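SusD family protein (Bacteroides uniformis, PDB 7KV1) probably binds beta-glucan at the cell surface of a gut bacterium, as a SusD-family glycan-binding protein built on a tetratricopeptide-repeat-like helical scaffold. Local coordinates at residues R152-N157 / Y403-Y408; L159-G164 / Y237-M242; A233-A238 / Y408-L413. One frame throughout, in Å; residues are numbered along the deposited sequence.

Interaction 1. Residues R152-N157 / Y403-Y408; sequences RVFYYN and YRYYRY. With NCO (cobalt hexammine(III)), chain C; EDO (1,2-ethanediol), chain D.
Tyr-405 reaches out from strand 403-407 and meets Phe-154 of helix 138-162 ring against ring. The tyrosine CG stands anti to its own backbone N (chi1 -157°), which sends the ring toward the helix. CB and CG only carry the ring across. One edge of the ring lies against Tyr-406: CD1 of Tyr-405 sits over the centre of the Tyr-406 ring, 3.5 Å above its plane. Further out, the CE1-CZ edge of Phe-154 lies over one face of the tyrosine, near its CE1 and CE2. CZ makes the closest approach, 3.5 Å from CE1 of Phe-154. The phenylalanine comes from the opposite direction. The pair is an offset edge-to-face stack, with centroids 5.2 Å apart and planes at 68°. At the tip, OH of Tyr-405 also lies 3.5 Å from CE1 of Phe-154. It donates a 2.6 Å hydrogen bond to O2 of 1,2-ethanediol, probably a crystallisation additive. Tyr-405 and Tyr-406 both face Trp-288 on the partner strand 286-290, a classic beta bulge. The contact between the two segments is aromatic, resting on the ring pair, while the polar end of the tyrosine is served by the diol, which also bonds Glu-239.

Interaction 2. Residues L159-G164 / Y237-M242; sequences LWHYFG and YAEMVM. With EDO (1,2-ethanediol), chain D.
Two scaffold helices of the SusD fold, 138-162 and 230-244, meet here in a buried helix-helix contact. Trp-160 and His-161 face Met-240 and Glu-239. The indole CG of Trp-160 lies anti to the backbone N (chi1 175°), an orientation that carries the six-membered ring to the other helix. Its CZ3 packs on CG of Met-240 at 3.9 Å. Its CH2 points at the backbone O of Met-240, 3.6 Å away, with that oxygen near the indole plane. The indole thus touches both the side chain and the main chain of one residue. His-161 and Glu-239 form the second, more polar pair. CE1 of His-161 comes within 3.3 Å of OE2 of Glu-239. The imidazole and carboxylate planes stand nearly perpendicular, at 88°. The imidazole is tied to its own helix: ND1 hydrogen-bonds the backbone O of Asn-157. Glu-239 has an extended chain beyond CG, which brings OE2 to the bound 1,2-ethanediol. The diol O2 donates to OE2 over 2.6 Å. Its C1 rests over one face of the imidazole, 3.7 Å from CG of His-161. ND2 of the Asn-157 side chain also hydrogen-bonds OE2, and OH of Tyr-406 in strand 403-407 bonds OE1, so both carboxylate oxygens are gripped. Several helices surround the pair. Helix 185-201 covers Trp-160 and Met-240 through Val-188, Tyr-189 and Leu-192. Phe-470 of helix 468-474 pairs edge-to-face with His-161, and helix 408-420 packs on Ala-238 and Met-242.

Interaction 3. Residues A233-A238 / Y408-L413; sequences AYMVYA and YAETLL. With NCO (cobalt hexammine(III)), chain C.
Met-235 and Thr-411 cross at about a right angle where helices 230-244 and 408-420 approach. Their CA atoms are the nearest pair, 7.2 Å apart. The methionine leaves its helix with CG anti to the carbonyl carbon (chi1 -66°) and then bends twice, at chi2 and chi3. This folded shape brings SD and CE against the first turn of the other helix. SD meets OG1 of Thr-411 at 3.3 Å. The methyl CE sits 3.5 Å from the backbone N of Thr-411 and 3.8 Å from CB of Glu-410. CE thus touches the aliphatic root of the glutamate. The carboxylate is held by salt bridges to Lys-467 and Arg-458. OG1 of Thr-411 is buried and has no hydrogen-bonding partner in the model; SD and CE are what it meets from helix 230-244. With an alanine at Met-235 the SD and CE contacts are gone, which would probably leave a gap beside Thr-411 and CB of Glu-410. Helix 250-262 also packs here, with Met-257 on Met-235 and Leu-260 on Thr-411. At the start of helix 408-420, OH of Tyr-408 accepts a hydrogen bond from N5 of cobalt hexammine, and helix 429-440 backs the tyrosine through Glu-436.

How the interactions relate
Interactions 2 and 3 are buried helix-helix contacts that share helix 230-244. Interaction 1 is partly buried and joins a strand to helix 138-162, which interaction 2 also uses. Their chemistry differs accordingly. Interaction 1 is aromatic, interaction 2 mixes apolar packing with a polar pair, and interaction 3 rests on a thioether. Glu-239 and the diol tie the first two together. Interaction 3 continues interaction 1 along the chain, since helix 408-420 follows strand 403-407. The two share Tyr-408, which belongs to the cobalt hexammine pocket with Ile-261, Ser-263 and Phe-266. Met-235 also packs against Tyr-406, so helix 230-244 lies against both elements.

Interaction 1. Residues R152-N157 / Y403-Y408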
loop_
_atom_site.group_PDB
_atom_site.type_symbol
_atom_site.label_atom_id
_atom_site.label_comp_id
_atom_site.label_asym_id
_atom_site.label_seq_id
_atom_site.Cartn_x
_atom_site.Cartn_y
_atom_site.Cartn_z
ATOM N N ARG A 152 -7.144 7.572 11.381
ATOM C CA ARG A 152 -8.509 7.027 11.277
ATOM C C ARG A 152 -8.917 6.948 9.792
ATOM O O ARG A 152 -9.435 5.884 9.386
ATOM C CB ARG A 152 -9.469 7.833 12.145
ATOM C CG ARG A 152 -10.848 7.226 12.190
ATOM C CD ARG A 152 -11.720 7.933 13.232
ATOM N NE ARG A 152 -11.987 9.349 12.952
ATOM C CZ ARG A 152 -12.690 10.160 13.749
ATOM N NH1 ARG A 152 -13.198 9.698 14.883
ATOM N NH2 ARG A 152 -12.907 11.421 13.394
ATOM N N VAL A 153 -8.674 7.999 9.004
ATOM C CA VAL A 153 -8.909 7.955 7.527
ATOM C C VAL A 153 -8.090 6.814 6.907
ATOM O O VAL A 153 -8.627 6.080 6.054
ATOM C CB VAL A 153 -8.585 9.286 6.833
ATOM C CG1 VAL A 153 -8.559 9.106 5.302
ATOM C CG2 VAL A 153 -9.601 10.334 7.227
ATOM N N PHE A 154 -6.831 6.690 7.310
ATOM C CA PHE A 154 -5.910 5.655 6.801
ATOM C C PHE A 154 -6.497 4.259 7.028
ATOM O O PHE A 154 -6.553 3.443 6.087
ATOM C CB PHE A 154 -4.543 5.767 7.459
ATOM C CG PHE A 154 -3.614 4.712 6.937
ATOM C CD1 PHE A 154 -2.984 4.887 5.725
ATOM C CD2 PHE A 154 -3.427 3.540 7.620
ATOM C CE1 PHE A 154 -2.139 3.912 5.229
ATOM C CE2 PHE A 154 -2.586 2.564 7.126
ATOM C CZ PHE A 154 -1.957 2.749 5.920
ATOM N N TYR A 155 -6.924 3.969 8.254
ATOM C CA TYR A 155 -7.527 2.658 8.611
ATOM C C TYR A 155 -8.812 2.450 7.811
ATOM O O TYR A 155 -9.030 1.316 7.356
ATOM C CB TYR A 155 -7.756 2.559 10.120
ATOM C CG TYR A 155 -6.496 2.488 10.952
ATOM C CD1 TYR A 155 -5.558 1.486 10.747
ATOM C CD2 TYR A 155 -6.264 3.405 11.972
ATOM C CE1 TYR A 155 -4.417 1.394 11.534
ATOM C CE2 TYR A 155 -5.117 3.344 12.745
ATOM C CZ TYR A 155 -4.206 2.322 12.545
ATOM O OH TYR A 155 -3.082 2.266 13.307
ATOM N N TYR A 156 -9.673 3.484 7.669
ATOM C CA TYR A 156 -10.947 3.327 6.946
ATOM C C TYR A 156 -10.638 3.120 5.468
ATOM O O TYR A 156 -11.391 2.398 4.759
ATOM C CB TYR A 156 -11.882 4.509 7.165
ATOM C CG TYR A 156 -12.832 4.300 8.309
ATOM C CD1 TYR A 156 -13.773 3.283 8.258
ATOM C CD2 TYR A 156 -12.779 5.104 9.440
ATOM C CE1 TYR A 156 -14.655 3.079 9.301
ATOM C CE2 TYR A 156 -13.673 4.918 10.489
ATOM C CZ TYR A 156 -14.598 3.890 10.420
ATOM O OH TYR A 156 -15.438 3.626 11.470
ATOM N N ASN A 157 -9.577 3.776 4.994
ATOM C CA ASN A 157 -9.207 3.709 3.561
ATOM C C ASN A 157 -8.870 2.251 3.199
ATOM O O ASN A 157 -9.220 1.791 2.100
ATOM C CB ASN A 157 -8.057 4.673 3.266
ATOM C CG ASN A 157 -7.606 4.581 1.832
ATOM O OD1 ASN A 157 -8.438 4.628 0.914
ATOM N ND2 ASN A 157 -6.297 4.437 1.656
ATOM N N TYR A 403 8.634 -0.221 5.729
ATOM C CA TYR A 403 7.718 -0.413 4.589
ATOM C C TYR A 403 7.525 0.959 3.957
ATOM O O TYR A 403 6.978 1.840 4.635
ATOM C CB TYR A 403 6.378 -1.038 4.998
ATOM C CG TYR A 403 5.537 -1.297 3.779
ATOM C CD1 TYR A 403 6.017 -2.128 2.776
ATOM C CD2 TYR A 403 4.346 -0.637 3.548
ATOM C CE1 TYR A 403 5.301 -2.352 1.610
ATOM C CE2 TYR A 403 3.622 -0.839 2.377
ATOM C CZ TYR A 403 4.108 -1.684 1.398
ATOM O OH TYR A 403 3.428 -1.899 0.234
ATOM N N ARG A 404 7.987 1.126 2.721
ATOM C CA ARG A 404 7.900 2.413 1.987
ATOM C C ARG A 404 6.461 2.500 1.476
ATOM O O ARG A 404 6.081 1.669 0.629
ATOM C CB ARG A 404 8.922 2.514 0.845
ATOM C CG ARG A 404 10.367 2.760 1.260
ATOM C CD ARG A 404 11.019 1.697 2.132
ATOM N NE ARG A 404 12.472 1.910 2.155
ATOM C CZ ARG A 404 13.351 1.153 2.791
ATOM N NH1 ARG A 404 12.954 0.117 3.523
ATOM N NH2 ARG A 404 14.636 1.461 2.738
ATOM N N TYR A 405 5.663 3.415 2.016
ATOM C CA TYR A 405 4.200 3.445 1.735
ATOM C C TYR A 405 3.898 4.440 0.622
ATOM O O TYR A 405 3.216 4.046 -0.341
ATOM C CB TYR A 405 3.370 3.754 2.987
ATOM C CG TYR A 405 1.948 3.264 2.858
ATOM C CD1 TYR A 405 1.001 3.950 2.098
ATOM C CD2 TYR A 405 1.580 2.069 3.433
ATOM C CE1 TYR A 405 -0.290 3.467 1.946
ATOM C CE2 TYR A 405 0.296 1.567 3.282
ATOM C CZ TYR A 405 -0.646 2.267 2.545
ATOM O OH TYR A 405 -1.908 1.736 2.460
ATOM N N TYR A 406 4.419 5.662 0.747
ATOM C CA TYR A 406 4.265 6.761 -0.236
ATOM C C TYR A 406 5.648 7.281 -0.594
ATOM O O TYR A 406 6.345 7.686 0.318
ATOM C CB TYR A 406 3.409 7.898 0.322
ATOM C CG TYR A 406 1.953 7.540 0.424
ATOM C CD1 TYR A 406 1.296 6.981 -0.664
ATOM C CD2 TYR A 406 1.254 7.710 1.607
ATOM C CE1 TYR A 406 -0.034 6.595 -0.568
ATOM C CE2 TYR A 406 -0.083 7.352 1.703
ATOM C CZ TYR A 406 -0.728 6.778 0.613
ATOM O OH TYR A 406 -2.026 6.366 0.698
ATOM N N ARG A 407 5.994 7.270 -1.878
ATOM C CA ARG A 407 7.244 7.859 -2.418
ATOM C C ARG A 407 6.903 9.028 -3.357
ATOM O O ARG A 407 5.875 9.002 -4.037
ATOM C CB ARG A 407 8.030 6.805 -3.207
ATOM C CG ARG A 407 8.407 5.599 -2.373
ATOM C CD ARG A 407 9.449 4.795 -3.082
ATOM N NE ARG A 407 9.001 3.883 -4.111
ATOM C CZ ARG A 407 9.264 3.983 -5.418
ATOM N NH1 ARG A 407 9.860 5.052 -5.913
ATOM N NH2 ARG A 407 8.905 3.000 -6.234
ATOM N N TYR A 408 7.807 9.972 -3.479
ATOM C CA TYR A 408 7.643 11.127 -4.388
ATOM C C TYR A 408 7.545 10.663 -5.861
ATOM O O TYR A 408 6.981 11.445 -6.643
ATOM C CB TYR A 408 8.768 12.130 -4.126
ATOM C CG TYR A 408 8.783 13.360 -4.993
ATOM C CD1 TYR A 408 7.851 14.376 -4.828
ATOM C CD2 TYR A 408 9.733 13.508 -5.984
ATOM C CE1 TYR A 408 7.889 15.513 -5.618
ATOM C CE2 TYR A 408 9.802 14.652 -6.765
ATOM C CZ TYR A 408 8.859 15.641 -6.601
ATOM O OH TYR A 408 8.913 16.757 -7.374
HETATM CO CO NCO C . 11.766 19.831 -6.617
HETATM N N1 NCO C . 12.690 20.117 -4.858
HETATM N N2 NCO C . 10.715 19.679 -8.307
HETATM N N3 NCO C . 13.347 20.617 -7.688
HETATM N N4 NCO C . 10.970 21.626 -6.446
HETATM N N5 NCO C . 10.176 19.036 -5.615
HETATM N N6 NCO C . 12.575 18.039 -6.825
HETATM C C1 EDO D . -5.358 0.851 1.002
HETATM O O1 EDO D . -4.949 0.582 2.334
HETATM C C2 EDO D . -4.216 1.072 0.084
HETATM O O2 EDO D . -3.444 2.213 0.453
#

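Interaction 2. Residues L159-G164 / Y237-M242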
loop_
_atom_site.group_PDB
_atom_site.type_symbol
_atom_site.label_atom_id
_atom_site.label_comp_id
_atom_site.label_asym_id
_atom_site.label_seq_id
_atom_site.Cartn_x
_atom_site.Cartn_y
_atom_site.Cartn_z
ATOM N N LEU A 159 -10.007 -0.521 4.829
ATOM C CA LEU A 159 -11.317 -1.229 4.859
ATOM C C LEU A 159 -12.064 -0.999 3.548
ATOM O O LEU A 159 -12.599 -1.966 2.970
ATOM C CB LEU A 159 -12.152 -0.725 6.036
ATOM C CG LEU A 159 -11.670 -1.177 7.408
ATOM C CD1 LEU A 159 -12.326 -0.333 8.495
ATOM C CD2 LEU A 159 -11.951 -2.670 7.630
ATOM N N TRP A 160 -12.146 0.258 3.140
ATOM C CA TRP A 160 -12.885 0.681 1.935
ATOM C C TRP A 160 -12.283 -0.010 0.725
ATOM O O TRP A 160 -13.055 -0.525 -0.090
ATOM C CB TRP A 160 -12.820 2.204 1.813
ATOM C CG TRP A 160 -13.417 2.782 0.576
ATOM C CD1 TRP A 160 -14.708 2.707 0.144
ATOM C CD2 TRP A 160 -12.738 3.629 -0.362
ATOM N NE1 TRP A 160 -14.854 3.398 -1.037
ATOM C CE2 TRP A 160 -13.671 3.978 -1.368
ATOM C CE3 TRP A 160 -11.408 4.044 -0.511
ATOM C CZ2 TRP A 160 -13.320 4.736 -2.486
ATOM C CZ3 TRP A 160 -11.081 4.862 -1.569
ATOM C CH2 TRP A 160 -12.022 5.207 -2.546
ATOM N N HIS A 161 -10.955 -0.050 0.609
ATOM C CA HIS A 161 -10.277 -0.640 -0.582
ATOM C C HIS A 161 -10.595 -2.134 -0.693
ATOM O O HIS A 161 -10.810 -2.613 -1.827
ATOM C CB HIS A 161 -8.752 -0.418 -0.542
ATOM C CG HIS A 161 -8.249 0.804 -1.240
ATOM N ND1 HIS A 161 -8.365 2.070 -0.714
ATOM C CD2 HIS A 161 -7.621 0.956 -2.432
ATOM C CE1 HIS A 161 -7.776 2.931 -1.515
ATOM N NE2 HIS A 161 -7.347 2.279 -2.601
ATOM N N TYR A 162 -10.552 -2.858 0.428
ATOM C CA TYR A 162 -10.642 -4.352 0.448
ATOM C C TYR A 162 -12.106 -4.785 0.509
ATOM O O TYR A 162 -12.506 -5.584 -0.377
ATOM C CB TYR A 162 -9.788 -4.954 1.576
ATOM C CG TYR A 162 -8.336 -4.977 1.213
ATOM C CD1 TYR A 162 -7.840 -5.871 0.282
ATOM C CD2 TYR A 162 -7.478 -4.019 1.707
ATOM C CE1 TYR A 162 -6.510 -5.838 -0.112
ATOM C CE2 TYR A 162 -6.150 -3.985 1.335
ATOM C CZ TYR A 162 -5.667 -4.886 0.411
ATOM O OH TYR A 162 -4.367 -4.813 0.015
ATOM N N PHE A 163 -12.874 -4.279 1.484
ATOM C CA PHE A 163 -14.259 -4.749 1.765
ATOM C C PHE A 163 -15.332 -3.801 1.205
ATOM O O PHE A 163 -16.468 -4.275 0.939
ATOM C CB PHE A 163 -14.460 -4.947 3.264
ATOM C CG PHE A 163 -13.474 -5.892 3.885
ATOM C CD1 PHE A 163 -13.661 -7.267 3.791
ATOM C CD2 PHE A 163 -12.343 -5.406 4.521
ATOM C CE1 PHE A 163 -12.729 -8.144 4.338
ATOM C CE2 PHE A 163 -11.428 -6.286 5.092
ATOM C CZ PHE A 163 -11.598 -7.651 4.955
ATOM N N GLY A 164 -15.035 -2.507 1.052
ATOM C CA GLY A 164 -16.004 -1.544 0.470
ATOM C C GLY A 164 -17.153 -1.178 1.411
ATOM O O GLY A 164 -17.136 -0.064 1.964
ATOM N N TYR A 237 -5.282 11.552 -0.098
ATOM C CA TYR A 237 -6.354 12.300 -0.800
ATOM C C TYR A 237 -6.331 11.876 -2.277
ATOM O O TYR A 237 -7.366 11.480 -2.790
ATOM C CB TYR A 237 -6.196 13.809 -0.610
ATOM C CG TYR A 237 -7.320 14.619 -1.197
ATOM C CD1 TYR A 237 -8.470 14.845 -0.462
ATOM C CD2 TYR A 237 -7.272 15.114 -2.484
ATOM C CE1 TYR A 237 -9.520 15.577 -0.963
ATOM C CE2 TYR A 237 -8.312 15.852 -3.002
ATOM C CZ TYR A 237 -9.420 16.128 -2.223
ATOM O OH TYR A 237 -10.464 16.843 -2.717
ATOM N N ALA A 238 -5.164 11.966 -2.922
ATOM C CA ALA A 238 -4.974 11.624 -4.340
ATOM C C ALA A 238 -5.370 10.164 -4.532
ATOM O O ALA A 238 -6.119 9.877 -5.447
ATOM C CB ALA A 238 -3.555 11.877 -4.766
ATOM N N GLU A 239 -4.873 9.282 -3.676
ATOM C CA GLU A 239 -5.148 7.837 -3.763
ATOM C C GLU A 239 -6.650 7.598 -3.752
ATOM O O GLU A 239 -7.141 6.862 -4.626
ATOM C CB GLU A 239 -4.495 7.102 -2.589
ATOM C CG GLU A 239 -4.827 5.621 -2.599
ATOM C CD GLU A 239 -4.080 4.867 -1.536
ATOM O OE1 GLU A 239 -2.835 5.077 -1.434
ATOM O OE2 GLU A 239 -4.739 4.092 -0.823
ATOM N N MET A 240 -7.361 8.202 -2.802
ATOM C CA MET A 240 -8.801 7.930 -2.660
ATOM C C MET A 240 -9.566 8.511 -3.844
ATOM O O MET A 240 -10.464 7.823 -4.373
ATOM C CB MET A 240 -9.322 8.526 -1.356
ATOM C CG MET A 240 -8.813 7.772 -0.171
ATOM S SD MET A 240 -9.565 8.319 1.385
ATOM C CE MET A 240 -11.321 8.264 1.014
ATOM N N VAL A 241 -9.280 9.766 -4.204
ATOM C CA VAL A 241 -9.976 10.418 -5.341
ATOM C C VAL A 241 -9.755 9.535 -6.591
ATOM O O VAL A 241 -10.723 9.219 -7.330
ATOM C CB VAL A 241 -9.432 11.849 -5.503
ATOM C CG1 VAL A 241 -9.788 12.428 -6.851
ATOM C CG2 VAL A 241 -9.937 12.759 -4.399
ATOM N N MET A 242 -8.529 9.081 -6.821
ATOM C CA MET A 242 -8.258 8.291 -8.055
ATOM C C MET A 242 -8.991 6.936 -7.977
ATOM O O MET A 242 -9.522 6.456 -8.990
ATOM C CB MET A 242 -6.747 8.153 -8.244
ATOM C CG MET A 242 -6.080 9.523 -8.533
ATOM S SD MET A 242 -4.278 9.470 -8.370
ATOM C CE MET A 242 -3.858 8.788 -9.976
HETATM C C1 EDO D . -5.358 0.851 1.002
HETATM O O1 EDO D . -4.949 0.582 2.334
HETATM C C2 EDO D . -4.216 1.072 0.084
HETATM O O2 EDO D . -3.444 2.213 0.453
#

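Interaction 3. Residues A233-A238 / Y408-L413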
loop_
_atom_site.group_PDB
_atom_site.type_symbol
_atom_site.label_atom_id
_atom_site.label_comp_id
_atom_site.label_asym_id
_atom_site.label_seq_id
_atom_site.Cartn_x
_atom_site.Cartn_y
_atom_site.Cartn_z
ATOM N N ALA A 233 -1.082 13.135 3.917
ATOM C CA ALA A 233 -2.519 13.445 3.763
ATOM C C ALA A 233 -2.845 13.701 2.288
ATOM O O ALA A 233 -3.879 13.183 1.774
ATOM C CB ALA A 233 -2.901 14.637 4.625
ATOM N N TYR A 234 -2.035 14.528 1.634
ATOM C CA TYR A 234 -2.161 14.801 0.177
ATOM C C TYR A 234 -2.137 13.486 -0.638
ATOM O O TYR A 234 -2.889 13.343 -1.592
ATOM C CB TYR A 234 -1.044 15.741 -0.295
ATOM C CG TYR A 234 -1.101 17.154 0.228
ATOM C CD1 TYR A 234 -2.210 17.659 0.889
ATOM C CD2 TYR A 234 -0.063 18.028 -0.034
ATOM C CE1 TYR A 234 -2.238 18.963 1.364
ATOM C CE2 TYR A 234 -0.091 19.343 0.404
ATOM C CZ TYR A 234 -1.186 19.817 1.104
ATOM O OH TYR A 234 -1.205 21.122 1.517
ATOM N N MET A 235 -1.260 12.553 -0.288
ATOM C CA MET A 235 -1.090 11.273 -1.018
ATOM C C MET A 235 -2.313 10.384 -0.765
ATOM O O MET A 235 -2.779 9.731 -1.689
ATOM C CB MET A 235 0.227 10.602 -0.610
ATOM C CG MET A 235 1.450 11.426 -1.064
ATOM S SD MET A 235 1.542 11.657 -2.885
ATOM C CE MET A 235 1.950 10.012 -3.461
ATOM N N VAL A 236 -2.845 10.376 0.444
ATOM C CA VAL A 236 -4.087 9.600 0.733
ATOM C C VAL A 236 -5.228 10.221 -0.081
ATOM O O VAL A 236 -6.039 9.486 -0.708
ATOM C CB VAL A 236 -4.409 9.573 2.236
ATOM C CG1 VAL A 236 -5.758 8.897 2.459
ATOM C CG2 VAL A 236 -3.324 8.862 3.031
ATOM N N TYR A 237 -5.282 11.552 -0.098
ATOM C CA TYR A 237 -6.354 12.300 -0.800
ATOM C C TYR A 237 -6.331 11.876 -2.277
ATOM O O TYR A 237 -7.366 11.480 -2.790
ATOM C CB TYR A 237 -6.196 13.809 -0.610
ATOM C CG TYR A 237 -7.320 14.619 -1.197
ATOM C CD1 TYR A 237 -8.470 14.845 -0.462
ATOM C CD2 TYR A 237 -7.272 15.114 -2.484
ATOM C CE1 TYR A 237 -9.520 15.577 -0.963
ATOM C CE2 TYR A 237 -8.312 15.852 -3.002
ATOM C CZ TYR A 237 -9.420 16.128 -2.223
ATOM O OH TYR A 237 -10.464 16.843 -2.717
ATOM N N ALA A 238 -5.164 11.966 -2.922
ATOM C CA ALA A 238 -4.974 11.624 -4.340
ATOM C C ALA A 238 -5.370 10.164 -4.532
ATOM O O ALA A 238 -6.119 9.877 -5.447
ATOM C CB ALA A 238 -3.555 11.877 -4.766
ATOM N N TYR A 408 7.807 9.972 -3.479
ATOM C CA TYR A 408 7.643 11.127 -4.388
ATOM C C TYR A 408 7.545 10.663 -5.861
ATOM O O TYR A 408 6.981 11.445 -6.643
ATOM C CB TYR A 408 8.768 12.130 -4.126
ATOM C CG TYR A 408 8.783 13.360 -4.993
ATOM C CD1 TYR A 408 7.851 14.376 -4.828
ATOM C CD2 TYR A 408 9.733 13.508 -5.984
ATOM C CE1 TYR A 408 7.889 15.513 -5.618
ATOM C CE2 TYR A 408 9.802 14.652 -6.765
ATOM C CZ TYR A 408 8.859 15.641 -6.601
ATOM O OH TYR A 408 8.913 16.757 -7.374
ATOM N N ALA A 409 8.032 9.473 -6.246
ATOM C CA ALA A 409 7.780 8.922 -7.605
ATOM C C ALA A 409 6.264 8.854 -7.847
ATOM O O ALA A 409 5.794 9.249 -8.929
ATOM C CB ALA A 409 8.446 7.578 -7.819
ATOM N N GLU A 410 5.501 8.463 -6.823
ATOM C CA GLU A 410 4.033 8.364 -6.914
ATOM C C GLU A 410 3.387 9.759 -6.971
ATOM O O GLU A 410 2.377 9.925 -7.679
ATOM C CB GLU A 410 3.506 7.475 -5.784
ATOM C CG GLU A 410 2.075 7.103 -5.992
ATOM C CD GLU A 410 1.420 6.186 -4.980
ATOM O OE1 GLU A 410 2.048 5.826 -3.954
ATOM O OE2 GLU A 410 0.300 5.753 -5.297
ATOM N N THR A 411 3.937 10.752 -6.272
ATOM C CA THR A 411 3.520 12.174 -6.421
ATOM C C THR A 411 3.593 12.562 -7.906
ATOM O O THR A 411 2.591 13.082 -8.439
ATOM C CB THR A 411 4.360 13.097 -5.530
ATOM O OG1 THR A 411 4.457 12.552 -4.206
ATOM C CG2 THR A 411 3.791 14.496 -5.518
ATOM N N LEU A 412 4.721 12.290 -8.572
ATOM C CA LEU A 412 4.936 12.744 -9.972
ATOM C C LEU A 412 3.948 12.002 -10.874
ATOM O O LEU A 412 3.292 12.667 -11.699
ATOM C CB LEU A 412 6.394 12.500 -10.387
ATOM C CG LEU A 412 7.437 13.409 -9.730
ATOM C CD1 LEU A 412 8.822 12.820 -9.911
ATOM C CD2 LEU A 412 7.404 14.839 -10.285
ATOM N N LEU A 413 3.796 10.687 -10.696
ATOM C CA LEU A 413 2.917 9.868 -11.566
ATOM C C LEU A 413 1.443 10.183 -11.278
ATOM O O LEU A 413 0.645 10.175 -12.244
ATOM C CB LEU A 413 3.263 8.386 -11.437
ATOM C CG LEU A 413 4.668 7.994 -11.916
ATOM C CD1 LEU A 413 4.920 6.518 -11.729
ATOM C CD2 LEU A 413 4.900 8.329 -13.381
HETATM CO CO NCO C . 11.766 19.831 -6.617
HETATM N N1 NCO C . 12.690 20.117 -4.858
HETATM N N2 NCO C . 10.715 19.679 -8.307
HETATM N N3 NCO C . 13.347 20.617 -7.688
HETATM N N4 NCO C . 10.970 21.626 -6.446
HETATM N N5 NCO C . 10.176 19.036 -5.615
HETATM N N6 NCO C . 12.575 18.039 -6.825
#